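Local coordinates for sugar ABC transporter, periplasmic sugar-binding protein (Caulobacter crescentus, PDB 4IRX) that binds myo-inositol in the periplasm as the solute-binding protein of an ABC transporter, probably for nutrient uptake, at residues Lys52-Leu57 with Lys76-Ala81. Residues are numbered along the deposited sequence; the frame is centred on the assembly and turned at random.
Sequences KQISDL and KALAGA
Leu78 pushes its branched end between three side chains of helix 50-62: Gln53, Ile54 and Leu57. Its CD1 does most of the touching. Leu78 CD1 lies 3.8 Å from Ile54 CG1 and 3.9 Å from Leu57 CD1; the two leucine side chains cross at about a right angle. Ile54 reaches over with its longer branch. Its CG1 stands anti to the carbonyl carbon (chi1 -68°), which turns that branch toward 76-81. Ile54 CG1 also touches Ala81 CB, at 4.1 Å. Beyond it, Ile54 CD1 comes to 3.9 Å from Ala77 O, at the more exposed margin. Ile54 and Ala81 are also where the two backbones come nearest, 6.0 Å between their CA atoms. Here helix 50-62 meets the type I turn Lys76-Ala79 and the first turn of helix 79-87. Both helices cover one side of the mixed sheet in one of the two alpha/beta lobes of this periplasmic binding protein. Strand 67-70 runs between them in the chain, and Leu57 also packs on its Val68. Gln53 is buried. With CG anti to the backbone N (chi1 -169°), its extended chain carries the amide past Leu78 to the loop after strand 67-70. Gln53 OE1 lies 3.6 Å from Leu78 CG, but this is a plain contact. The amide is held elsewhere: OE1 accepts from Thr73 N, and NE2 donates to Ala71 O and Ser14 OG. An alanine in place of Leu78 would remove both methyl ends and would probably leave Ile54 CG1 and Leu57 CD1 without their shared partner.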
loop_
_atom_site.group_PDB
_atom_site.type_symbol
_atom_site.label_atom_id
_atom_site.label_comp_id
_atom_site.label_asym_id
_atom_site.label_seq_id
_atom_site.Cartn_x
_atom_site.Cartn_y
_atom_site.Cartn_z
ATOM N N LYS A 52 -17.756 -4.982 -7.822
ATOM C CA LYS A 52 -17.883 -3.708 -8.520
ATOM C C LYS A 52 -16.660 -3.479 -9.409
ATOM O O LYS A 52 -16.772 -3.017 -10.555
ATOM C CB LYS A 52 -18.049 -2.536 -7.545
ATOM C CG LYS A 52 -18.206 -1.206 -8.255
ATOM C CD LYS A 52 -18.455 -0.059 -7.295
ATOM C CE LYS A 52 -18.733 1.208 -8.063
ATOM N NZ LYS A 52 -17.551 1.566 -8.905
ATOM N N GLN A 53 -15.487 -3.765 -8.869
ATOM C CA GLN A 53 -14.268 -3.559 -9.645
ATOM C C GLN A 53 -14.287 -4.433 -10.911
ATOM O O GLN A 53 -13.965 -3.958 -12.001
ATOM C CB GLN A 53 -13.033 -3.900 -8.805
ATOM C CG GLN A 53 -11.739 -3.446 -9.469
ATOM C CD GLN A 53 -10.560 -3.478 -8.532
ATOM O OE1 GLN A 53 -10.364 -4.455 -7.784
ATOM N NE2 GLN A 53 -9.766 -2.407 -8.549
ATOM N N ILE A 54 -14.659 -5.703 -10.764
ATOM C CA ILE A 54 -14.767 -6.627 -11.903
ATOM C C ILE A 54 -15.763 -6.106 -12.950
ATOM O O ILE A 54 -15.460 -6.063 -14.147
ATOM C CB ILE A 54 -15.135 -8.077 -11.452
ATOM C CG1 ILE A 54 -13.974 -8.709 -10.668
ATOM C CG2 ILE A 54 -15.534 -8.942 -12.669
ATOM C CD1 ILE A 54 -14.316 -10.010 -9.933
ATOM N N SER A 55 -16.935 -5.662 -12.500
ATOM C CA SER A 55 -17.919 -5.124 -13.438
ATOM C C SER A 55 -17.477 -3.809 -14.084
ATOM O O SER A 55 -17.735 -3.595 -15.273
ATOM C CB SER A 55 -19.311 -4.987 -12.810
ATOM O OG SER A 55 -19.354 -3.936 -11.867
ATOM N N ASP A 56 -16.784 -2.956 -13.315
ATOM C CA ASP A 56 -16.161 -1.743 -13.848
ATOM C C ASP A 56 -15.185 -2.050 -14.980
ATOM O O ASP A 56 -15.178 -1.358 -16.010
ATOM C CB ASP A 56 -15.343 -1.038 -12.752
ATOM C CG ASP A 56 -16.196 -0.250 -11.777
ATOM O OD1 ASP A 56 -17.411 -0.094 -12.022
ATOM O OD2 ASP A 56 -15.633 0.231 -10.762
ATOM N N LEU A 57 -14.337 -3.053 -14.754
ATOM C CA LEU A 57 -13.328 -3.470 -15.721
ATOM C C LEU A 57 -13.964 -4.054 -16.981
ATOM O O LEU A 57 -13.545 -3.738 -18.107
ATOM C CB LEU A 57 -12.354 -4.463 -15.085
ATOM C CG LEU A 57 -11.439 -3.869 -13.993
ATOM C CD1 LEU A 57 -10.413 -4.878 -13.553
ATOM C CD2 LEU A 57 -10.763 -2.625 -14.503
ATOM N N LYS A 76 -5.843 -12.105 -5.825
ATOM C CA LYS A 76 -6.279 -13.348 -6.466
ATOM C C LYS A 76 -7.642 -13.231 -7.112
ATOM O O LYS A 76 -7.868 -13.821 -8.179
ATOM C CB LYS A 76 -6.325 -14.486 -5.445
ATOM C CG LYS A 76 -5.008 -14.839 -4.811
ATOM C CD LYS A 76 -4.029 -15.359 -5.838
ATOM C CE LYS A 76 -2.800 -15.948 -5.160
ATOM N NZ LYS A 76 -3.204 -16.995 -4.188
ATOM N N ALA A 77 -8.551 -12.486 -6.491
ATOM C CA ALA A 77 -9.936 -12.404 -6.952
ATOM C C ALA A 77 -10.094 -11.696 -8.297
ATOM O O ALA A 77 -11.059 -11.913 -9.016
ATOM C CB ALA A 77 -10.823 -11.740 -5.897
ATOM N N LEU A 78 -9.117 -10.881 -8.657
ATOM C CA LEU A 78 -9.184 -10.138 -9.907
ATOM C C LEU A 78 -8.470 -10.842 -11.060
ATOM O O LEU A 78 -8.416 -10.317 -12.172
ATOM C CB LEU A 78 -8.611 -8.729 -9.702
ATOM C CG LEU A 78 -9.623 -7.653 -9.274
ATOM C CD1 LEU A 78 -10.473 -7.256 -10.455
ATOM C CD2 LEU A 78 -10.495 -8.114 -8.123
ATOM N N ALA A 79 -7.910 -12.022 -10.803
ATOM C CA ALA A 79 -7.150 -12.742 -11.823
ATOM C C ALA A 79 -8.027 -13.141 -13.017
ATOM O O ALA A 79 -7.609 -13.055 -14.174
ATOM C CB ALA A 79 -6.461 -13.963 -11.225
ATOM N N GLY A 80 -9.261 -13.538 -12.735
ATOM C CA GLY A 80 -10.201 -13.914 -13.782
ATOM C C GLY A 80 -10.558 -12.750 -14.695
ATOM O O GLY A 80 -10.580 -12.884 -15.929
ATOM N N ALA A 81 -10.824 -11.593 -14.102
ATOM C CA ALA A 81 -11.109 -10.405 -14.890
ATOM C C ALA A 81 -9.909 -9.991 -15.741
ATOM O O ALA A 81 -10.055 -9.582 -16.900
ATOM C CB ALA A 81 -11.543 -9.270 -13.976
#